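Local coordinates for uncharacterized peroxidase-related protein (Silicibacter sp., PDB 2PFX) that is of unknown function but, as a peroxidase-related member of the AhpD-like carboxymuconolactone decarboxylase family, is probably an oxidoreductase, at residues A[6-10]-A[39-43]; A[64-68]-A[156-161]; A[78-82]-A[110-114]; A[130-134]-A[165-169]. One frame throughout, in Å; residues are numbered along the deposited sequence. Where two conformers were deposited one is given.

Contact 1 (A[6-10]-A[39-43]); sequences KEPTA and NVLKA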
loop_
_atom_site.group_PDB
_atom_site.type_symbol
_atom_site.label_atom_id
_atom_site.label_comp_id
_atom_site.label_asym_id
_atom_site.label_seq_id
_atom_site.Cartn_x
_atom_site.Cartn_y
_atom_site.Cartn_z
ATOM N N LYS A 6 -17.175 -25.451 7.174
ATOM C CA LYS A 6 -16.533 -26.742 7.342
ATOM C C LYS A 6 -15.326 -26.577 8.282
ATOM O O LYS A 6 -14.620 -25.574 8.245
ATOM C CB LYS A 6 -16.120 -27.327 6.000
ATOM C CG LYS A 6 -16.496 -28.780 5.776
ATOM C CD LYS A 6 -15.272 -29.653 5.539
ATOM C CE LYS A 6 -14.613 -29.412 4.195
ATOM N NZ LYS A 6 -14.595 -30.589 3.275
ATOM N N GLU A 7 -15.158 -27.608 9.095
ATOM C CA GLU A 7 -14.031 -27.863 9.952
ATOM C C GLU A 7 -13.366 -29.174 9.566
ATOM O O GLU A 7 -13.996 -30.086 9.039
ATOM C CB GLU A 7 -14.456 -27.881 11.415
ATOM C CG GLU A 7 -15.069 -26.594 11.890
ATOM C CD GLU A 7 -15.381 -26.523 13.366
ATOM O OE1 GLU A 7 -14.585 -26.997 14.209
ATOM O OE2 GLU A 7 -16.459 -25.976 13.711
ATOM N N PRO A 8 -12.065 -29.276 9.807
ATOM C CA PRO A 8 -11.288 -28.141 10.316
ATOM C C PRO A 8 -10.904 -27.103 9.263
ATOM O O PRO A 8 -10.614 -25.971 9.680
ATOM C CB PRO A 8 -10.032 -28.828 10.842
ATOM C CG PRO A 8 -9.899 -30.083 10.063
ATOM C CD PRO A 8 -11.290 -30.513 9.658
ATOM N N THR A 9 -10.913 -27.416 7.974
ATOM C CA THR A 9 -10.713 -26.450 6.897
ATOM C C THR A 9 -11.825 -26.606 5.856
ATOM O O THR A 9 -12.658 -27.499 5.997
ATOM C CB THR A 9 -9.365 -26.591 6.176
ATOM O OG1 THR A 9 -9.361 -27.764 5.360
ATOM C CG2 THR A 9 -8.230 -26.798 7.181
ATOM N N ALA A 10 -11.800 -25.765 4.840
ATOM C CA ALA A 10 -12.730 -25.914 3.726
ATOM C C ALA A 10 -12.232 -26.923 2.691
ATOM O O ALA A 10 -12.893 -27.144 1.662
ATOM C CB ALA A 10 -12.982 -24.571 3.042
ATOM N N ASN A 39 -7.959 -27.627 15.985
ATOM C CA ASN A 39 -8.254 -27.963 14.592
ATOM C C ASN A 39 -7.080 -27.886 13.655
ATOM O O ASN A 39 -7.043 -28.582 12.643
ATOM C CB ASN A 39 -9.374 -27.023 14.082
ATOM C CG ASN A 39 -10.756 -27.526 14.475
ATOM O OD1 ASN A 39 -10.926 -28.675 14.890
ATOM N ND2 ASN A 39 -11.777 -26.683 14.337
ATOM N N VAL A 40 -6.063 -27.055 13.926
ATOM C CA VAL A 40 -4.874 -27.101 13.094
ATOM C C VAL A 40 -4.243 -28.484 13.100
ATOM O O VAL A 40 -3.705 -28.961 12.106
ATOM C CB VAL A 40 -3.848 -26.043 13.547
ATOM C CG1 VAL A 40 -3.351 -26.325 14.951
ATOM C CG2 VAL A 40 -2.687 -25.991 12.562
ATOM N N LEU A 41 -4.315 -29.160 14.256
ATOM C CA LEU A 41 -3.735 -30.496 14.285
ATOM C C LEU A 41 -4.569 -31.480 13.467
ATOM O O LEU A 41 -3.995 -32.320 12.782
ATOM C CB LEU A 41 -3.589 -30.993 15.717
ATOM C CG LEU A 41 -2.695 -30.144 16.612
ATOM C CD1 LEU A 41 -2.752 -30.706 18.024
ATOM C CD2 LEU A 41 -1.286 -30.068 16.040
ATOM N N LYS A 42 -5.884 -31.355 13.537
ATOM C CA LYS A 42 -6.727 -32.225 12.698
ATOM C C LYS A 42 -6.443 -31.974 11.234
ATOM O O LYS A 42 -6.560 -32.879 10.400
ATOM C CB LYS A 42 -8.199 -32.017 13.027
ATOM C CG LYS A 42 -8.551 -32.224 14.495
ATOM C CD LYS A 42 -10.031 -31.983 14.779
ATOM C CE LYS A 42 -10.450 -32.703 16.054
ATOM N NZ LYS A 42 -11.679 -32.092 16.625
ATOM N N ALA A 43 -6.048 -30.748 10.913
ATOM C CA ALA A 43 -5.782 -30.391 9.528
ATOM C C ALA A 43 -4.569 -31.138 8.991
ATOM O O ALA A 43 -4.584 -31.594 7.847
ATOM C CB ALA A 43 -5.624 -28.871 9.377
#
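E7 reaches N39 from the N-terminal loop, its side chain extended beyond CG so that the carboxylate stands over the start of helix 39-44. OE1 of E7 accepts a hydrogen bond from ND2 of N39 at 2.8 Å. The donor lies on the anti side of OE1, well out of the carboxylate plane, while OE1 lies close to the plane of the amide; the two flat groups are turned 66° apart. The same ND2 is also bonded to the carbonyl of M181, so two acceptors fix the rotation of the amide. A leucine here has no amide, and would probably leave E7 OE1 without its partner on the helix and the M181 carbonyl without this donor. Next comes P8, which follows a cis peptide bond and is the residue most buried by this contact. Its ring lies against the first turn of the helix: CB of P8 rests 3.5 Å from the backbone O of N39 and also touches N39 CB. CG of P8 approaches CB of K42 at 3.9 Å. The long arm of K42 then leads away from the loop. T9 finishes the contact with its methyl group, CG2 standing 4.0 Å from CB of A43; its hydroxyl turns to the backbone N of L11 instead. A43 also packs on W159 of a second subunit, which places this seam beside a subunit interface. Here an irregular N-terminal arm is laid across the first turn of a short helix, with backbone hydrogen bonds between P8 and M181 and between A10 and T178 joining it to the C-terminal part of this all-helical, AhpD-like fold.

Contact 2 (A[64-68]-A[156-161]); sequences GESQL and RDIWDI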
loop_
_atom_site.group_PDB
_atom_site.type_symbol
_atom_site.label_atom_id
_atom_site.label_comp_id
_atom_site.label_asym_id
_atom_site.label_seq_id
_atom_site.Cartn_x
_atom_site.Cartn_y
_atom_site.Cartn_z
ATOM N N GLY A 64 9.791 -24.606 23.614
ATOM C CA GLY A 64 11.159 -24.963 23.928
ATOM C C GLY A 64 11.930 -23.845 24.595
ATOM O O GLY A 64 11.428 -22.738 24.809
ATOM N N GLU A 65 13.178 -24.138 24.953
ATOM C CA GLU A 65 13.964 -23.160 25.692
ATOM C C GLU A 65 14.091 -21.890 24.857
ATOM O O GLU A 65 14.390 -21.881 23.663
ATOM C CB GLU A 65 15.341 -23.716 26.035
ATOM C CG GLU A 65 16.379 -22.831 26.661
ATOM C CD GLU A 65 17.177 -21.871 25.801
ATOM O OE1 GLU A 65 17.618 -22.286 24.719
ATOM O OE2 GLU A 65 17.189 -20.667 26.139
ATOM N N SER A 66 14.005 -20.785 25.595
ATOM C CA SER A 66 14.192 -19.461 25.087
ATOM C C SER A 66 14.188 -18.482 26.248
ATOM O O SER A 66 13.554 -18.751 27.271
ATOM C CB SER A 66 13.013 -19.103 24.196
ATOM O OG SER A 66 13.290 -18.100 23.243
ATOM N N GLN A 67 14.858 -17.350 26.112
ATOM C CA GLN A 67 14.731 -16.376 27.213
ATOM C C GLN A 67 13.565 -15.433 26.979
ATOM O O GLN A 67 13.206 -14.549 27.746
ATOM C CB GLN A 67 16.064 -15.675 27.490
ATOM C CG GLN A 67 17.077 -16.585 28.190
ATOM C CD GLN A 67 17.064 -16.570 29.706
ATOM O OE1 GLN A 67 16.664 -15.581 30.320
ATOM N NE2 GLN A 67 17.487 -17.679 30.301
ATOM N N LEU A 68 12.839 -15.666 25.901
ATOM C CA LEU A 68 11.518 -15.125 25.639
ATOM C C LEU A 68 10.523 -15.945 26.449
ATOM O O LEU A 68 10.529 -17.171 26.350
ATOM C CB LEU A 68 11.122 -15.221 24.179
ATOM C CG LEU A 68 11.993 -14.567 23.118
ATOM C CD1 LEU A 68 11.318 -14.655 21.750
ATOM C CD2 LEU A 68 12.269 -13.120 23.472
ATOM N N ARG A 156 20.755 -14.487 20.385
ATOM C CA ARG A 156 19.930 -15.691 20.385
ATOM C C ARG A 156 18.473 -15.285 20.513
ATOM O O ARG A 156 17.589 -15.861 19.904
ATOM C CB ARG A 156 20.388 -16.608 21.510
ATOM C CG ARG A 156 19.485 -17.770 21.810
ATOM C CD ARG A 156 19.190 -18.772 20.683
ATOM N NE ARG A 156 17.856 -19.298 21.062
ATOM C CZ ARG A 156 17.614 -20.276 21.920
ATOM N NH1 ARG A 156 18.578 -20.953 22.522
ATOM N NH2 ARG A 156 16.367 -20.635 22.192
ATOM N N ASP A 157 18.196 -14.273 21.324
ATOM C CA ASP A 157 16.834 -13.817 21.511
ATOM C C ASP A 157 16.259 -13.274 20.196
ATOM O O ASP A 157 15.099 -13.516 19.873
ATOM C CB ASP A 157 16.783 -12.705 22.555
ATOM C CG ASP A 157 17.153 -13.160 23.941
ATOM O OD1 ASP A 157 17.182 -14.382 24.186
ATOM O OD2 ASP A 157 17.416 -12.274 24.782
ATOM N N ILE A 158 17.060 -12.498 19.484
ATOM C CA ILE A 158 16.633 -11.928 18.203
ATOM C C ILE A 158 16.304 -13.047 17.229
ATOM O O ILE A 158 15.297 -13.035 16.516
ATOM C CB ILE A 158 17.721 -10.986 17.651
ATOM C CG1 ILE A 158 18.066 -9.860 18.623
ATOM C CG2 ILE A 158 17.291 -10.435 16.304
ATOM C CD1 ILE A 158 19.031 -8.823 18.081
ATOM N N TRP A 159 17.148 -14.076 17.201
ATOM C CA TRP A 159 16.879 -15.250 16.373
ATOM C C TRP A 159 15.527 -15.886 16.702
ATOM O O TRP A 159 14.722 -16.263 15.842
ATOM C CB TRP A 159 17.967 -16.302 16.562
ATOM C CG TRP A 159 17.718 -17.559 15.789
ATOM C CD1 TRP A 159 17.178 -18.727 16.226
ATOM C CD2 TRP A 159 18.010 -17.754 14.387
ATOM N NE1 TRP A 159 17.117 -19.647 15.198
ATOM C CE2 TRP A 159 17.626 -19.061 14.062
ATOM C CE3 TRP A 159 18.563 -16.942 13.399
ATOM C CZ2 TRP A 159 17.773 -19.580 12.778
ATOM C CZ3 TRP A 159 18.721 -17.441 12.117
ATOM C CH2 TRP A 159 18.322 -18.758 11.831
ATOM N N ASP A 160 15.263 -16.032 18.003
ATOM C CA ASP A 160 13.971 -16.538 18.442
ATOM C C ASP A 160 12.828 -15.625 18.046
ATOM O O ASP A 160 11.766 -16.096 17.645
ATOM C CB ASP A 160 13.994 -16.723 19.956
ATOM C CG ASP A 160 14.845 -17.877 20.444
ATOM O OD1 ASP A 160 15.393 -18.574 19.555
ATOM O OD2 ASP A 160 14.977 -18.079 21.685
ATOM N N ILE A 161 12.996 -14.304 18.165
ATOM C CA ILE A 161 11.892 -13.428 17.772
ATOM C C ILE A 161 11.596 -13.568 16.291
ATOM O O ILE A 161 10.454 -13.638 15.809
ATOM C CB ILE A 161 12.203 -11.966 18.148
ATOM C CG1 ILE A 161 12.222 -11.696 19.660
ATOM C CG2 ILE A 161 11.208 -11.027 17.489
ATOM C CD1 ILE A 161 13.027 -10.462 20.011
HETATM O O HOH W 1 16.541 -17.019 23.695
#
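A salt-bridge network of E65, R156 and D160 ties the loop between helices 48-63 and 70-84 to the start of helix 155-178. The guanidinium of R156 is held from two directions. On the loop side, NH1 of R156 gives a 2.7 Å bond to the syn lone pair of E65 OE1, with carboxylate and guanidinium planes 77° apart; NH2 adds a weak bond to the backbone O of E65. On the helix side, NE of R156 donates to OD1 of D160 at 3.0 Å, a nearly straight bond (163°) within one turn. R156 is bent at chi2 (59°), which carries the guanidinium forward along the helix to D160, one turn on. Beside this network a water takes the backbone N-H of Q67 and donates to D157 OD1 and D160 OD2, although the position of OD2 is less sure. The apolar end of the contact is L68, whose CD1 meets CG1 of I161 at 3.7 Å and CB of D160 at 3.8 Å. The L68 and I161 side chains cross at about a right angle. I161 continues onto I76 of helix 70-84 and onto M126 and F129 of helix 121-136, while F46 and K50 of a second subunit pack on R156 and D160.

Contact 3 (A[78-82]-A[110-114]); sequences VVVSS and LVMNY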
loop_
_atom_site.group_PDB
_atom_site.type_symbol
_atom_site.label_atom_id
_atom_site.label_comp_id
_atom_site.label_asym_id
_atom_site.label_seq_id
_atom_site.Cartn_x
_atom_site.Cartn_y
_atom_site.Cartn_z
ATOM N N VAL A 78 0.099 -13.186 18.208
ATOM C CA VAL A 78 -1.129 -12.402 18.025
ATOM C C VAL A 78 -0.907 -11.134 17.241
ATOM O O VAL A 78 -1.733 -10.716 16.436
ATOM C CB VAL A 78 -1.754 -12.053 19.390
ATOM C CG1 VAL A 78 -2.975 -11.152 19.213
ATOM C CG2 VAL A 78 -2.133 -13.330 20.102
ATOM N N VAL A 79 0.216 -10.462 17.470
ATOM C CA VAL A 79 0.486 -9.246 16.696
ATOM C C VAL A 79 0.675 -9.597 15.230
ATOM O O VAL A 79 0.111 -8.957 14.322
ATOM C CB VAL A 79 1.696 -8.521 17.296
ATOM C CG1 VAL A 79 2.250 -7.476 16.345
ATOM C CG2 VAL A 79 1.296 -7.915 18.634
ATOM N N VAL A 80 1.444 -10.623 14.920
ATOM C CA VAL A 80 1.562 -11.100 13.532
ATOM C C VAL A 80 0.180 -11.404 12.977
ATOM O O VAL A 80 -0.170 -10.921 11.899
ATOM C CB VAL A 80 2.492 -12.320 13.417
ATOM C CG1 VAL A 80 2.570 -12.815 11.977
ATOM C CG2 VAL A 80 3.890 -11.967 13.918
ATOM N N SER A 81 -0.624 -12.190 13.692
ATOM C CA SER A 81 -1.947 -12.568 13.224
ATOM C C SER A 81 -2.889 -11.410 12.991
ATOM O O SER A 81 -3.766 -11.436 12.149
ATOM C CB SER A 81 -2.621 -13.456 14.277
ATOM O OG SER A 81 -1.797 -14.552 14.586
ATOM N N SER A 82 -2.732 -10.376 13.830
ATOM C CA SER A 82 -3.580 -9.205 13.683
ATOM C C SER A 82 -3.258 -8.503 12.371
ATOM O O SER A 82 -4.136 -8.070 11.621
ATOM C CB SER A 82 -3.378 -8.264 14.878
ATOM O OG SER A 82 -4.188 -7.109 14.763
ATOM N N LEU A 110 -3.906 -6.752 21.818
ATOM C CA LEU A 110 -2.955 -7.264 20.836
ATOM C C LEU A 110 -3.690 -7.709 19.575
ATOM O O LEU A 110 -3.173 -7.601 18.475
ATOM C CB LEU A 110 -2.127 -8.404 21.423
ATOM C CG LEU A 110 -1.284 -8.086 22.662
ATOM C CD1 LEU A 110 -0.310 -9.207 23.005
ATOM C CD2 LEU A 110 -0.474 -6.808 22.512
ATOM N N VAL A 111 -4.918 -8.196 19.796
ATOM C CA VAL A 111 -5.706 -8.651 18.645
ATOM C C VAL A 111 -6.084 -7.465 17.767
ATOM O O VAL A 111 -6.063 -7.527 16.530
ATOM C CB VAL A 111 -6.947 -9.407 19.140
ATOM C CG1 VAL A 111 -8.019 -9.478 18.063
ATOM C CG2 VAL A 111 -6.550 -10.804 19.588
HETATM N N MSE A 112 -6.419 -6.345 18.406
HETATM C CA MSE A 112 -6.959 -5.170 17.754
HETATM C C MSE A 112 -5.961 -4.110 17.351
HETATM O O MSE A 112 -5.920 -3.648 16.207
HETATM C CB MSE A 112 -7.997 -4.523 18.692
HETATM C CG MSE A 112 -9.174 -5.475 18.981
HETATM SE SE MSE A 112 -10.258 -4.791 20.387
HETATM C CE MSE A 112 -11.698 -6.051 20.222
ATOM N N ASN A 113 -5.137 -3.640 18.255
ATOM C CA ASN A 113 -4.096 -2.675 17.865
ATOM C C ASN A 113 -3.039 -2.664 18.963
ATOM O O ASN A 113 -3.298 -2.012 19.973
ATOM C CB ASN A 113 -4.653 -1.280 17.678
ATOM C CG ASN A 113 -3.567 -0.257 17.367
ATOM O OD1 ASN A 113 -2.417 -0.600 17.126
ATOM N ND2 ASN A 113 -3.901 1.027 17.353
ATOM N N TYR A 114 -1.947 -3.393 18.795
ATOM C CA TYR A 114 -1.040 -3.626 19.910
ATOM C C TYR A 114 -0.432 -2.343 20.462
ATOM O O TYR A 114 0.052 -2.281 21.599
ATOM C CB TYR A 114 0.064 -4.600 19.471
ATOM C CG TYR A 114 1.170 -3.984 18.661
ATOM C CD1 TYR A 114 1.020 -3.787 17.296
ATOM C CD2 TYR A 114 2.366 -3.594 19.259
ATOM C CE1 TYR A 114 2.030 -3.218 16.546
ATOM C CE2 TYR A 114 3.380 -3.027 18.511
ATOM C CZ TYR A 114 3.206 -2.842 17.159
ATOM O OH TYR A 114 4.202 -2.285 16.386
#
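V78 drives one methyl group into the backbone of helix 104-112, where V78 CG1 sits 3.5 Å from L110 C, the carbonyl carbon. The hollow that receives it is lined by CB of L110 and by CG2 of V111, each 3.6 Å from V78 CG1, and by the peptide between them. With CG1 anti to the backbone N (chi1 176°), V78 presents this branch to helix 104-112. One residue on, V79 forms the next bump. V79 CG2 presses against CB of Y114 at 3.6 Å, and V79 CG1 lies 4.0 Å above one face of the Y114 ring, offset toward the rim, so both branches lie against the same side of the tyrosine, one at its root and one over its ring. Across the same methyl CG2, CD2 of L110 makes a more distant contact. The Y114 ring leads from there to D128 of helix 121-136, which its OH meets in a hydrogen bond. The contact joins helix 70-84 to the C-terminal end of helix 104-112 within the helical bundle of this AhpD-like protein, and N113 is the first residue to leave helical geometry there. S82, one turn after V78, brings a polar group to that end. S82 OG, anti to the backbone N (chi1 180°), donates to the backbone O of V111 at 2.6 Å, arriving above the carbonyl plane. CB of S82 lies against the same turn, 3.7 Å from O of L110. K85 of a third subunit bonds to both the S82 hydroxyl and the carbonyl of M112, and M112 of that same subunit packs on V111.

Contact 4 (A[130-134]-A[165-169]); sequences AAKMT and TGFFN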
loop_
_atom_site.group_PDB
_atom_site.type_symbol
_atom_site.label_atom_id
_atom_site.label_comp_id
_atom_site.label_asym_id
_atom_site.label_seq_id
_atom_site.Cartn_x
_atom_site.Cartn_y
_atom_site.Cartn_z
ATOM N N ALA A 130 8.627 -7.538 15.198
ATOM C CA ALA A 130 7.779 -8.569 14.596
ATOM C C ALA A 130 6.877 -7.941 13.546
ATOM O O ALA A 130 6.719 -8.507 12.459
ATOM C CB ALA A 130 6.982 -9.295 15.664
ATOM N N ALA A 131 6.310 -6.793 13.866
ATOM C CA ALA A 131 5.437 -6.036 12.962
ATOM C C ALA A 131 6.165 -5.627 11.700
ATOM O O ALA A 131 5.667 -5.788 10.579
ATOM C CB ALA A 131 4.851 -4.793 13.634
ATOM N N LYS A 132 7.368 -5.095 11.874
ATOM C CA LYS A 132 8.154 -4.708 10.717
ATOM C C LYS A 132 8.576 -5.899 9.865
ATOM O O LYS A 132 8.665 -5.852 8.623
ATOM C CB LYS A 132 9.374 -3.908 11.178
ATOM C CG LYS A 132 10.167 -3.402 9.958
ATOM C CD LYS A 132 11.345 -2.530 10.370
ATOM C CE LYS A 132 12.003 -1.958 9.117
ATOM N NZ LYS A 132 12.805 -0.766 9.491
HETATM N N MSE A 133 8.885 -7.025 10.487
HETATM C CA MSE A 133 9.163 -8.253 9.770
HETATM C C MSE A 133 7.941 -8.726 8.989
HETATM O O MSE A 133 8.025 -9.261 7.895
HETATM C CB MSE A 133 9.517 -9.358 10.758
HETATM C CG MSE A 133 10.952 -9.366 11.245
HETATM SE SE MSE A 133 11.346 -10.798 12.409
HETATM C CE MSE A 133 11.096 -12.196 11.135
ATOM N N THR A 134 6.783 -8.495 9.595
ATOM C CA THR A 134 5.541 -8.975 9.000
ATOM C C THR A 134 5.182 -8.137 7.788
ATOM O O THR A 134 4.816 -8.663 6.723
ATOM C CB THR A 134 4.439 -9.012 10.067
ATOM O OG1 THR A 134 4.799 -9.996 11.053
ATOM C CG2 THR A 134 3.106 -9.464 9.466
ATOM N N THR A 165 8.113 -15.054 14.773
ATOM C CA THR A 165 7.461 -14.154 13.844
ATOM C C THR A 165 7.274 -14.810 12.473
ATOM O O THR A 165 6.176 -14.854 11.912
ATOM C CB THR A 165 8.296 -12.866 13.652
ATOM O OG1 THR A 165 8.398 -12.139 14.895
ATOM C CG2 THR A 165 7.638 -11.921 12.664
ATOM N N GLY A 166 8.347 -15.355 11.902
ATOM C CA GLY A 166 8.261 -16.027 10.607
ATOM C C GLY A 166 7.286 -17.188 10.632
ATOM O O GLY A 166 6.514 -17.355 9.679
ATOM N N PHE A 167 7.313 -17.967 11.704
ATOM C CA PHE A 167 6.399 -19.109 11.820
ATOM C C PHE A 167 4.950 -18.666 11.712
ATOM O O PHE A 167 4.218 -19.324 10.978
ATOM C CB PHE A 167 6.661 -19.866 13.118
ATOM C CG PHE A 167 5.877 -21.140 13.331
ATOM C CD1 PHE A 167 6.066 -22.278 12.569
ATOM C CD2 PHE A 167 4.925 -21.152 14.339
ATOM C CE1 PHE A 167 5.308 -23.408 12.816
ATOM C CE2 PHE A 167 4.182 -22.269 14.626
ATOM C CZ PHE A 167 4.404 -23.396 13.860
ATOM N N PHE A 168 4.516 -17.586 12.375
ATOM C CA PHE A 168 3.108 -17.209 12.257
ATOM C C PHE A 168 2.820 -16.585 10.915
ATOM O O PHE A 168 1.664 -16.582 10.475
ATOM C CB PHE A 168 2.662 -16.304 13.434
ATOM C CG PHE A 168 2.517 -17.303 14.594
ATOM C CD1 PHE A 168 1.376 -18.088 14.688
ATOM C CD2 PHE A 168 3.544 -17.450 15.506
ATOM C CE1 PHE A 168 1.273 -19.021 15.705
ATOM C CE2 PHE A 168 3.436 -18.371 16.540
ATOM C CZ PHE A 168 2.295 -19.149 16.633
ATOM N N ASN A 169 3.860 -16.062 10.257
ATOM C CA ASN A 169 3.629 -15.610 8.882
ATOM C C ASN A 169 3.357 -16.812 7.958
ATOM O O ASN A 169 2.765 -16.695 6.870
ATOM C CB ASN A 169 4.828 -14.790 8.394
ATOM C CG ASN A 169 4.605 -13.324 8.758
ATOM O OD1 ASN A 169 3.837 -12.651 8.077
ATOM N ND2 ASN A 169 5.216 -12.865 9.829
#
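T165 fills the tight half of this contact, set among A130, M133 and T134 of helix 121-136. T165 OG1 lies 3.3 Å from CB of A130, though its hydrogen bond goes to the carbonyl of I161 within its own helix. The methyl T165 CG2 fits against CB of M133 at 3.7 Å. M133, a selenomethionine bent at chi3 (65°), curls round T165 so that SE and CE both approach CB and CG2 of the threonine. The axes of segments 130-134 and 165-169 cross at 43°, 10.0 Å apart at closest approach, inside the helical bundle of the AhpD-like fold. One turn further on, the approach is wider and rests on polar atoms. ND2 of N169 donates to OG1 of T134 at 3.1 Å, almost straight at 172° and in the amide plane, and also donates to O of T165. The T134 hydroxyl OG1 in turn donates to O of A130 at 2.8 Å, so a buried chain of hydrogen bonds runs from one helix backbone to the other. OD1 of N169 accepts from N84 and R173 of its own chain. A valine here would probably leave the T134 hydroxyl without this donor, and N84 and R173 of the same chain without this acceptor. Even this looser end is buried, for R173 of a second subunit bonds to the carbonyls of M133 and T134 and packs on N169.

In the fold
From the N terminus, contact 1 comes first and closes the loop that holds helix 21-34, fastening the N-terminal arm to helix 39-44. It is finished before any other contact opens and lies across the chain's centre from contact 2, about 29 Å away between centres. Contact 2 spans most of the remaining chain, from the loop at 64-68 to helix 155-178, and contact 3 nests inside it. Contact 4 follows contact 3 in series but crosses contact 2, both using helix 155-178. Contacts 3 and 4 touch through V80, which packs on T134, F168 and N169, uniting helices 70-84, 121-136 and 155-178. Contacts 1, 2 and 4 all border the second subunit.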